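Local coordinates for protein oxidized polyvinyl alcohol hydrolase (Pseudomonas sp. VM15C, PDB 3WWC) that hydrolyses the beta-diketone 4,6-nonanedione and also oxidized polyvinyl alcohol, acting in the second step of polyvinyl alcohol degradation, at residues K47-V52 / A99-C104; N127-G132 / G180-R185; A168-L173 / T320-P325; L247-V252 / P290-V295. The protein carries 1 engineered substitution. One frame throughout, in Å; residues are numbered along the deposited sequence.

Interaction 1: residues K47-V52 / A99-C104; sequences KRAFIV and APVRAC
Phe50 with Pro100 and Ile51 with Ala99 pair as antiparallel non-hydrogen-bonded and hydrogen-bonded positions. The second pair is closed by Ile51 N to Ala99 O (2.9 Å) and Ala99 N to Ile51 O (2.9 Å). Two residues on from that pair, past Phe50 and Pro100, Val101 N bonds Ala49 O (2.9 Å), and the methyls Ala49 CB and Val101 CG2 pack together; past this point the two chains separate, and the side chain of Arg48 spans the widening. From CB it runs through CG and CD, doubling back by bends at chi2 (-63°) and chi3 (-55°) that turn its head to the other chain. NE gives its hydrogen to water 2 at 2.8 Å, a water that also accepts from Ala49 N and donates to Val101 O. Ala103 CB lies 3.8 Å from CZ, over one face of the guanidinium. At the tip, NH2 meets Val101 O at 3.0 Å, nearly straight at 166°; the oxygen lies in the guanidinium plane and NH2 in the carbonyl plane. NH2 also forms a salt bridge with Asp149 of helix 148-160. An alanine in place of this arginine is likely to strip Val101 O of a donor, leave Asp149 without this charge partner and open a gap beside Ala103. Strand 46-53 sits between 36-43 and 96-100, the antiparallel start of a mostly parallel sheet characteristic of the alpha/beta-hydrolase fold.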
# COMPACT_ATOMS: atom_id res chain seq x y z
N LYS A 47 -16.28 10.55 -9.02
CA LYS A 47 -17.23 9.49 -8.75
C LYS A 47 -16.35 8.26 -8.73
O LYS A 47 -15.71 7.94 -9.73
CB LYS A 47 -18.20 9.32 -9.86
CG LYS A 47 -18.77 10.65 -10.12
CD LYS A 47 -20.01 10.81 -9.43
CE LYS A 47 -21.02 10.95 -10.56
NZ LYS A 47 -22.33 11.49 -10.11
N ARG A 48 -16.36 7.59 -7.58
CA ARG A 48 -15.52 6.43 -7.37
C ARG A 48 -16.28 5.12 -7.19
O ARG A 48 -17.48 5.11 -6.92
CB ARG A 48 -14.64 6.68 -6.12
CG ARG A 48 -13.89 7.96 -6.15
CD ARG A 48 -12.85 8.03 -7.29
NE ARG A 48 -11.90 6.91 -7.29
CZ ARG A 48 -10.68 6.99 -6.76
NH1 ARG A 48 -10.25 8.13 -6.18
NH2 ARG A 48 -9.91 5.91 -6.79
N ALA A 49 -15.56 4.00 -7.29
CA ALA A 49 -16.18 2.71 -7.12
C ALA A 49 -15.31 1.85 -6.23
O ALA A 49 -14.09 2.07 -6.13
CB ALA A 49 -16.38 1.99 -8.47
N PHE A 50 -15.94 0.86 -5.63
CA PHE A 50 -15.22 -0.08 -4.78
C PHE A 50 -16.07 -1.31 -4.59
O PHE A 50 -17.29 -1.28 -4.83
CB PHE A 50 -14.88 0.55 -3.42
CG PHE A 50 -16.08 1.08 -2.63
CD1 PHE A 50 -16.52 2.39 -2.83
CD2 PHE A 50 -16.75 0.26 -1.72
CE1 PHE A 50 -17.63 2.90 -2.10
CE2 PHE A 50 -17.86 0.74 -1.00
CZ PHE A 50 -18.30 2.06 -1.18
N ILE A 51 -15.44 -2.41 -4.19
CA ILE A 51 -16.14 -3.69 -4.07
C ILE A 51 -16.03 -4.16 -2.63
O ILE A 51 -14.95 -4.17 -2.03
CB ILE A 51 -15.52 -4.72 -5.02
CG1 ILE A 51 -15.64 -4.21 -6.47
CG2 ILE A 51 -16.24 -6.08 -4.93
CD1 ILE A 51 -14.87 -5.08 -7.53
N VAL A 52 -17.14 -4.67 -2.11
CA VAL A 52 -17.17 -5.14 -0.74
C VAL A 52 -17.45 -6.62 -0.65
O VAL A 52 -18.44 -7.12 -1.24
CB VAL A 52 -18.29 -4.41 0.09
CG1 VAL A 52 -18.36 -5.01 1.55
CG2 VAL A 52 -18.06 -2.91 0.13
N ALA A 99 -12.35 -3.10 -1.52
CA ALA A 99 -11.33 -2.91 -2.55
C ALA A 99 -11.65 -1.77 -3.46
O ALA A 99 -12.64 -1.83 -4.21
CB ALA A 99 -11.28 -4.22 -3.39
N PRO A 100 -10.84 -0.74 -3.44
CA PRO A 100 -11.11 0.42 -4.30
C PRO A 100 -10.70 0.22 -5.73
O PRO A 100 -9.72 -0.46 -6.02
CB PRO A 100 -10.25 1.53 -3.66
CG PRO A 100 -9.02 0.73 -3.10
CD PRO A 100 -9.66 -0.53 -2.54
N VAL A 101 -11.47 0.82 -6.64
CA VAL A 101 -11.14 0.81 -8.08
C VAL A 101 -10.31 2.07 -8.34
O VAL A 101 -10.58 3.14 -7.76
CB VAL A 101 -12.43 0.82 -8.90
CG1 VAL A 101 -12.16 0.92 -10.43
CG2 VAL A 101 -13.19 -0.48 -8.60
N ARG A 102 -9.31 1.96 -9.20
CA ARG A 102 -8.44 3.09 -9.53
C ARG A 102 -9.23 4.19 -10.27
O ARG A 102 -10.11 3.88 -11.10
CB ARG A 102 -7.27 2.61 -10.42
CG ARG A 102 -6.34 1.65 -9.69
CD ARG A 102 -5.32 0.96 -10.62
NE ARG A 102 -6.06 0.08 -11.50
CZ ARG A 102 -5.59 -0.50 -12.58
NH1 ARG A 102 -4.31 -0.34 -12.93
NH2 ARG A 102 -6.45 -1.15 -13.39
N ALA A 103 -8.94 5.45 -9.97
CA ALA A 103 -9.64 6.55 -10.61
C ALA A 103 -9.52 6.47 -12.15
O ALA A 103 -10.51 6.66 -12.88
CB ALA A 103 -9.05 7.88 -10.09
N CYS A 104 -8.31 6.15 -12.62
CA CYS A 104 -8.06 6.06 -14.05
C CYS A 104 -8.92 4.99 -14.74
O CYS A 104 -9.06 5.04 -15.95
CB CYS A 104 -6.54 5.74 -14.30
SG CYS A 104 -6.00 4.16 -13.47
O HOH W 1 -13.39 7.34 -11.05
O HOH W 2 -12.87 4.49 -8.31

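Interaction 2: residues N127-G132 / G180-R185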
# COMPACT_ATOMS: atom_id res chain seq x y z
N ASN A 127 0.02 7.23 -12.84
CA ASN A 127 -1.44 7.27 -12.98
C ASN A 127 -2.36 6.27 -12.25
O ASN A 127 -3.51 6.59 -12.03
CB ASN A 127 -1.79 7.23 -14.48
CG ASN A 127 -3.05 8.00 -14.81
OD1 ASN A 127 -3.33 9.05 -14.24
ND2 ASN A 127 -3.80 7.48 -15.77
N PRO A 128 -1.89 5.05 -11.89
CA PRO A 128 -2.81 4.12 -11.23
C PRO A 128 -3.47 4.62 -9.95
O PRO A 128 -4.67 4.39 -9.71
CB PRO A 128 -1.96 2.88 -10.96
CG PRO A 128 -0.97 2.86 -12.17
CD PRO A 128 -0.63 4.39 -12.29
N TRP A 129 -2.67 5.28 -9.11
CA TRP A 129 -3.17 5.81 -7.84
C TRP A 129 -2.49 7.16 -7.63
O TRP A 129 -1.45 7.43 -8.19
CB TRP A 129 -2.76 4.91 -6.65
CG TRP A 129 -3.20 3.44 -6.75
CD1 TRP A 129 -2.41 2.36 -7.11
CD2 TRP A 129 -4.51 2.91 -6.49
NE1 TRP A 129 -3.16 1.20 -7.10
CE2 TRP A 129 -4.45 1.51 -6.72
CE3 TRP A 129 -5.73 3.48 -6.09
CZ2 TRP A 129 -5.57 0.67 -6.55
CZ3 TRP A 129 -6.84 2.68 -5.93
CH2 TRP A 129 -6.76 1.27 -6.16
N PHE A 130 -3.09 7.99 -6.77
CA PHE A 130 -2.48 9.28 -6.44
C PHE A 130 -1.53 8.93 -5.28
O PHE A 130 -1.81 9.15 -4.10
CB PHE A 130 -3.61 10.24 -6.02
CG PHE A 130 -4.65 10.47 -7.13
CD1 PHE A 130 -4.27 11.06 -8.32
CD2 PHE A 130 -5.99 10.07 -6.98
CE1 PHE A 130 -5.21 11.22 -9.36
CE2 PHE A 130 -6.91 10.23 -7.99
CZ PHE A 130 -6.52 10.81 -9.20
N GLU A 131 -0.37 8.41 -5.67
CA GLU A 131 0.56 7.85 -4.73
C GLU A 131 1.93 8.49 -4.59
O GLU A 131 2.73 8.02 -3.77
CB GLU A 131 0.71 6.31 -4.98
CG GLU A 131 0.78 5.73 -6.46
CD GLU A 131 2.15 5.77 -7.13
OE1 GLU A 131 2.83 6.82 -7.10
OE2 GLU A 131 2.53 4.73 -7.74
N GLY A 132 2.19 9.57 -5.31
CA GLY A 132 3.49 10.21 -5.14
C GLY A 132 3.51 11.50 -5.96
O GLY A 132 2.96 11.53 -7.06
N GLY A 180 1.29 -0.80 -3.69
CA GLY A 180 2.16 -0.77 -2.52
C GLY A 180 2.65 0.65 -2.26
O GLY A 180 2.78 1.04 -1.10
N THR A 181 2.91 1.43 -3.32
CA THR A 181 3.32 2.82 -3.15
C THR A 181 2.17 3.58 -2.51
O THR A 181 2.37 4.39 -1.60
CB THR A 181 3.65 3.43 -4.52
OG1 THR A 181 4.53 2.52 -5.22
CG2 THR A 181 4.27 4.81 -4.36
N MET A 182 0.97 3.31 -2.98
CA MET A 182 -0.19 3.97 -2.40
C MET A 182 -0.38 3.60 -0.94
O MET A 182 -0.80 4.46 -0.13
CB MET A 182 -1.44 3.61 -3.24
CG MET A 182 -2.73 4.33 -2.80
SD MET A 182 -2.63 6.12 -3.14
CE MET A 182 -2.87 6.79 -1.49
N THR A 183 -0.05 2.35 -0.57
CA THR A 183 -0.15 1.92 0.84
C THR A 183 0.83 2.79 1.65
O THR A 183 0.49 3.29 2.72
CB THR A 183 0.23 0.46 0.98
OG1 THR A 183 -0.71 -0.32 0.23
CG2 THR A 183 0.17 0.03 2.45
N ASN A 184 2.07 2.92 1.19
CA ASN A 184 3.02 3.76 1.91
C ASN A 184 2.48 5.19 2.07
O ASN A 184 2.56 5.76 3.17
CB ASN A 184 4.37 3.87 1.13
CG ASN A 184 5.25 2.65 1.31
OD1 ASN A 184 5.21 1.98 2.35
ND2 ASN A 184 6.09 2.35 0.29
N ARG A 185 1.95 5.77 0.99
CA ARG A 185 1.46 7.15 1.10
C ARG A 185 0.32 7.28 2.12
O ARG A 185 0.29 8.19 2.96
CB ARG A 185 0.96 7.68 -0.23
CG ARG A 185 0.52 9.16 -0.13
CD ARG A 185 0.27 9.76 -1.55
NE ARG A 185 0.04 11.21 -1.44
CZ ARG A 185 0.99 12.13 -1.58
NH1 ARG A 185 2.27 11.77 -1.83
NH2 ARG A 185 0.63 13.42 -1.55
O HOH W 3 4.82 3.20 -7.85
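Glu131 and Met182 bring the backbones within 4.6 Å, CA to CA, where an inverse gamma turn centred on Phe130, with a weak Glu131 N to Trp129 O bond, lays the loop against helix 178-189. Met182 packs against the turn. Its CG stands opposite the backbone N (chi1 -176°), and a bend at chi2 then carries SD to 3.7 Å from Trp129 CB and 3.3 Å from Phe130 O. The two side chains, Met182 and Trp129, cross at about a right angle, and SD stands oblique to the indole, 5.4 Å from the centroid of the five-membered ring of Trp129, a Met-aromatic contact. On the other flank Glu131 CD rests on Thr181 CG2 at 3.6 Å. Arg185, extended from CG to NE, passes its CD 3.3 Å from Phe130 O, while its guanidinium continues to the carbonyls of Glu146 and Trp142. No hydrogen bond joins the two segments directly; water 3 links Glu131 OE2 (2.8 Å) to Thr181 OG1 (2.7 Å), whose hydroxyl also bonds Glu203 N. The buried carboxylate has further partners in Ser178 OG and Tyr205 OH, both residues lining the butanoate pockets. The chemistry is therefore divided: apolar packing seats the loop on the helix, and polar bonds to surrounding residues fix the carboxylate beside the bound butanoic acid.

Interaction 3: residues A168-L173 / T320-P325; sequences ARRLFL and TLASHP
Arg170 approaches Ala322 and Pro325 through a first torsion of -72°, which sets CG opposite its own carbonyl carbon, and a chain stretched from CG to NE; Phe172 has the same type of first torsion, and its ring lands on Leu321. At the end of the arginine, NE donates to Ala322 O at 2.9 Å with an N-H...O angle of 164°. The donor lies in the carbonyl plane on a lone pair, and the oxygen sits near the guanidinium plane, at its edge. NH1 forms a salt bridge with Asp167. Water 4 joins Arg170 and Ala322 again, accepting from Arg170 NH2 at 2.8 Å and donating to Ala322 O at 3.3 Å. Pro325 lies alongside, with CB 3.6 Å from CZ of Arg170 over the face of its guanidinium. The same CB also meets the guanidinium face of Arg169, 3.8 Å from its CZ, so one proline ring serves two flat cations; Arg169 NH2 is hydrogen-bonded to Lys326 O. Deeper in, Leu321 CB stands 3.7 Å from the centroid of the Phe172 ring and 14° off its normal, a CH-pi contact, while CZ of Phe172 comes to 3.2 Å from Leu321 O. A leucine in place of Arg170 would probably leave Ala322 O without its NE donor and Asp167 without its salt-bridge mate, and take away the flat group that Pro325 CB rests on. The contact ties the start of central strand 170-176, beside 62-68 in the sheet, to the C-terminal end of helix 310-322, with Phe172 and Leu321 both also touching Ile248 of strand 247-253.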
# COMPACT_ATOMS: atom_id res chain seq x y z
N ALA A 168 -12.72 -0.83 14.33
CA ALA A 168 -11.98 0.41 14.12
C ALA A 168 -10.52 0.37 14.54
O ALA A 168 -9.77 1.30 14.22
CB ALA A 168 -12.73 1.60 14.83
N ARG A 169 -10.14 -0.70 15.24
CA ARG A 169 -8.74 -0.88 15.65
C ARG A 169 -8.02 -1.84 14.69
O ARG A 169 -6.83 -2.14 14.90
CB ARG A 169 -8.61 -1.49 17.06
CG ARG A 169 -9.18 -0.55 18.15
CD ARG A 169 -8.89 -1.18 19.54
NE ARG A 169 -7.45 -1.18 19.83
CZ ARG A 169 -6.82 -2.02 20.67
NH1 ARG A 169 -7.49 -2.96 21.34
NH2 ARG A 169 -5.51 -1.89 20.89
N ARG A 170 -8.71 -2.31 13.64
CA ARG A 170 -8.09 -3.29 12.75
C ARG A 170 -8.45 -2.95 11.32
O ARG A 170 -8.94 -3.80 10.56
CB ARG A 170 -8.53 -4.71 13.11
CG ARG A 170 -7.88 -5.19 14.44
CD ARG A 170 -8.17 -6.66 14.65
NE ARG A 170 -7.51 -7.21 15.83
CZ ARG A 170 -7.96 -7.10 17.07
NH1 ARG A 170 -9.10 -6.42 17.34
NH2 ARG A 170 -7.29 -7.72 18.06
N LEU A 171 -8.19 -1.71 10.94
CA LEU A 171 -8.43 -1.27 9.55
C LEU A 171 -7.06 -1.31 8.85
O LEU A 171 -6.18 -0.49 9.15
CB LEU A 171 -8.98 0.16 9.50
CG LEU A 171 -10.27 0.34 10.35
CD1 LEU A 171 -10.66 1.81 10.28
CD2 LEU A 171 -11.41 -0.57 9.88
N PHE A 172 -6.91 -2.25 7.89
CA PHE A 172 -5.62 -2.45 7.20
C PHE A 172 -5.73 -2.27 5.70
O PHE A 172 -6.73 -2.69 5.11
CB PHE A 172 -5.15 -3.88 7.45
CG PHE A 172 -4.93 -4.19 8.93
CD1 PHE A 172 -3.93 -3.56 9.62
CD2 PHE A 172 -5.75 -5.07 9.59
CE1 PHE A 172 -3.74 -3.81 10.99
CE2 PHE A 172 -5.58 -5.34 10.98
CZ PHE A 172 -4.58 -4.72 11.66
N LEU A 173 -4.72 -1.64 5.09
CA LEU A 173 -4.74 -1.58 3.63
C LEU A 173 -3.40 -2.08 3.10
O LEU A 173 -2.41 -2.17 3.83
CB LEU A 173 -5.04 -0.17 3.10
CG LEU A 173 -3.91 0.84 2.93
CD1 LEU A 173 -4.51 2.06 2.27
CD2 LEU A 173 -3.26 1.26 4.25
N THR A 320 -1.15 -11.57 11.01
CA THR A 320 -0.04 -10.95 11.74
C THR A 320 -0.39 -9.48 11.98
O THR A 320 -0.24 -8.96 13.12
CB THR A 320 1.23 -11.03 10.92
OG1 THR A 320 1.66 -12.41 10.85
CG2 THR A 320 2.35 -10.19 11.58
N LEU A 321 -0.89 -8.78 10.95
CA LEU A 321 -1.28 -7.38 11.18
C LEU A 321 -2.40 -7.31 12.26
O LEU A 321 -2.34 -6.48 13.18
CB LEU A 321 -1.82 -6.73 9.87
CG LEU A 321 -0.84 -6.69 8.71
CD1 LEU A 321 -1.57 -5.98 7.55
CD2 LEU A 321 0.43 -5.92 9.05
N ALA A 322 -3.39 -8.20 12.17
CA ALA A 322 -4.53 -8.18 13.12
C ALA A 322 -4.10 -8.52 14.56
O ALA A 322 -4.80 -8.20 15.50
CB ALA A 322 -5.63 -9.18 12.63
N SER A 323 -2.93 -9.12 14.70
CA SER A 323 -2.42 -9.41 16.06
C SER A 323 -1.93 -8.16 16.76
O SER A 323 -1.55 -8.20 17.95
CB SER A 323 -1.29 -10.45 15.98
OG SER A 323 -0.05 -9.91 15.55
N HIS A 324 -1.88 -7.05 16.04
CA HIS A 324 -1.42 -5.80 16.63
C HIS A 324 -2.48 -4.75 16.37
O HIS A 324 -2.30 -3.87 15.53
CB HIS A 324 -0.10 -5.40 15.99
CG HIS A 324 0.65 -4.38 16.79
ND1 HIS A 324 1.23 -4.71 17.99
CD2 HIS A 324 0.84 -3.06 16.61
CE1 HIS A 324 1.74 -3.62 18.53
NE2 HIS A 324 1.52 -2.60 17.72
N PRO A 325 -3.60 -4.80 17.11
CA PRO A 325 -4.66 -3.82 16.91
C PRO A 325 -4.14 -2.42 17.28
O PRO A 325 -3.25 -2.26 18.13
CB PRO A 325 -5.81 -4.33 17.80
CG PRO A 325 -5.07 -5.09 18.90
CD PRO A 325 -3.93 -5.78 18.16
O HOH W 4 -6.05 -10.24 17.74

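Interaction 4: residues L247-V252 / P290-V295; sequences LIVMTV and PDVVHV
Thr251 OG1 and His294 NE2 lie 2.7 Å apart in a hydrogen bond in which either may be the donor. The hydroxyl meets the imidazole at its edge, and Val249 O lies over one ring face, 3.5 Å from CD2 of His294. The first torsion of His294, with CG opposite the backbone N (-177°), sends the ring towards the neighbouring strand, and ND1 is bonded on to Gly347 O, so both nitrogens are engaged and the ring is held against flipping. What puts threonine and histidine together is the parallel pairing below them. The axes of strands 247-252 and 292-295 run 12° from parallel and approach to 4.6 Å, with Val249 N bonded to Val293 O (2.9 Å), Val295 N to Val249 O (2.8 Å) and Thr251 N to Val295 O (2.9 Å). Side chains alternate: Ile248 with Val293 and Met250 with Val295 lie side by side on the face that helix 310-322 packs on, whereas Leu247, Val249, Val292 and His294 occupy the other. There His294 touches Ser283 of helix 275-288, a residue assigned by similarity to the charge relay. Two parallel strands linked by a connection that includes that helix form a beta-alpha-beta crossover, the unit from which the parallel part of an alpha/beta-hydrolase sheet is built.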
# COMPACT_ATOMS: atom_id res chain seq x y z
N LEU A 247 0.91 1.99 14.45
CA LEU A 247 0.72 1.13 13.30
C LEU A 247 1.51 -0.15 13.40
O LEU A 247 2.45 -0.25 14.19
CB LEU A 247 1.28 1.80 12.02
CG LEU A 247 0.69 3.14 11.58
CD1 LEU A 247 1.60 3.75 10.48
CD2 LEU A 247 -0.75 2.97 11.06
N ILE A 248 1.12 -1.11 12.58
CA ILE A 248 1.97 -2.24 12.29
C ILE A 248 2.11 -2.22 10.75
O ILE A 248 1.12 -2.13 10.02
CB ILE A 248 1.48 -3.60 12.80
CG1 ILE A 248 2.40 -4.69 12.24
CG2 ILE A 248 -0.01 -3.85 12.45
CD1 ILE A 248 2.24 -6.04 12.97
N VAL A 249 3.35 -2.21 10.26
CA VAL A 249 3.59 -2.16 8.82
C VAL A 249 4.44 -3.33 8.43
O VAL A 249 5.50 -3.58 9.04
CB VAL A 249 4.30 -0.86 8.43
CG1 VAL A 249 4.51 -0.80 6.91
CG2 VAL A 249 3.47 0.36 8.91
N MET A 250 4.01 -4.05 7.41
CA MET A 250 4.76 -5.20 6.89
C MET A 250 5.15 -4.88 5.45
O MET A 250 4.30 -4.84 4.56
CB MET A 250 3.89 -6.46 6.92
CG MET A 250 4.72 -7.68 6.47
SD MET A 250 3.70 -9.22 6.47
CE MET A 250 3.60 -9.51 8.22
N THR A 251 6.44 -4.62 5.25
CA THR A 251 6.96 -4.28 3.91
C THR A 251 7.53 -5.53 3.28
O THR A 251 8.30 -6.25 3.93
CB THR A 251 8.05 -3.26 4.02
OG1 THR A 251 7.53 -2.07 4.66
CG2 THR A 251 8.58 -2.89 2.62
N VAL A 252 7.18 -5.81 2.03
CA VAL A 252 7.66 -7.04 1.36
C VAL A 252 8.49 -6.71 0.12
O VAL A 252 8.06 -5.89 -0.73
CB VAL A 252 6.47 -7.89 0.91
CG1 VAL A 252 6.96 -9.20 0.26
CG2 VAL A 252 5.57 -8.21 2.12
N PRO A 290 8.59 5.06 17.06
CA PRO A 290 8.34 4.36 18.30
C PRO A 290 7.04 3.67 18.50
O PRO A 290 6.99 2.70 19.24
CB PRO A 290 8.58 5.44 19.38
CG PRO A 290 8.17 6.68 18.68
CD PRO A 290 8.72 6.51 17.27
N ASP A 291 6.00 4.15 17.83
CA ASP A 291 4.71 3.52 17.97
C ASP A 291 4.35 2.65 16.79
O ASP A 291 3.20 2.32 16.58
CB ASP A 291 3.62 4.56 18.18
CG ASP A 291 3.81 5.31 19.47
OD1 ASP A 291 4.45 4.73 20.40
OD2 ASP A 291 3.32 6.47 19.57
N VAL A 292 5.35 2.26 16.03
CA VAL A 292 5.14 1.38 14.87
C VAL A 292 5.93 0.09 15.00
O VAL A 292 7.11 0.12 15.35
CB VAL A 292 5.62 2.08 13.58
CG1 VAL A 292 5.46 1.15 12.37
CG2 VAL A 292 4.84 3.34 13.34
N VAL A 293 5.29 -1.05 14.74
CA VAL A 293 5.96 -2.35 14.65
C VAL A 293 6.20 -2.50 13.15
O VAL A 293 5.25 -2.45 12.38
CB VAL A 293 5.04 -3.50 15.12
CG1 VAL A 293 5.65 -4.87 14.76
CG2 VAL A 293 4.83 -3.41 16.63
N HIS A 294 7.46 -2.63 12.71
CA HIS A 294 7.71 -2.85 11.31
C HIS A 294 8.23 -4.26 11.11
O HIS A 294 9.14 -4.70 11.81
CB HIS A 294 8.77 -1.87 10.76
CG HIS A 294 8.99 -2.05 9.29
ND1 HIS A 294 9.91 -2.95 8.79
CD2 HIS A 294 8.25 -1.63 8.24
CE1 HIS A 294 9.72 -3.08 7.49
NE2 HIS A 294 8.72 -2.30 7.12
N VAL A 295 7.63 -4.97 10.16
CA VAL A 295 8.07 -6.31 9.85
C VAL A 295 8.64 -6.27 8.41
O VAL A 295 7.94 -5.82 7.48
CB VAL A 295 6.90 -7.32 9.92
CG1 VAL A 295 7.44 -8.69 9.53
CG2 VAL A 295 6.27 -7.38 11.35

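In the fold
From the N terminus, interaction 1 closes first, joining strand 46-53 to strand 96-100 around strand 62-68 and helix 75-80. Interaction 2 opens later in the chain, its loop touching interaction 1 where Trp129 and Pro128 pack on Arg102, and closes on helix 178-189. Interaction 3 crosses it: strand 170-176 leads directly into that helix, while its other partner, the end of helix 310-322, comes much later. Interaction 4 is nested within the long loop of interaction 3, and the two meet through Leu321, His324, Ile248 and Val293. Interactions 1, 3 and 4 all reach the nine-stranded sheet, 1 and 4 lying on opposite sides of the chain's centre.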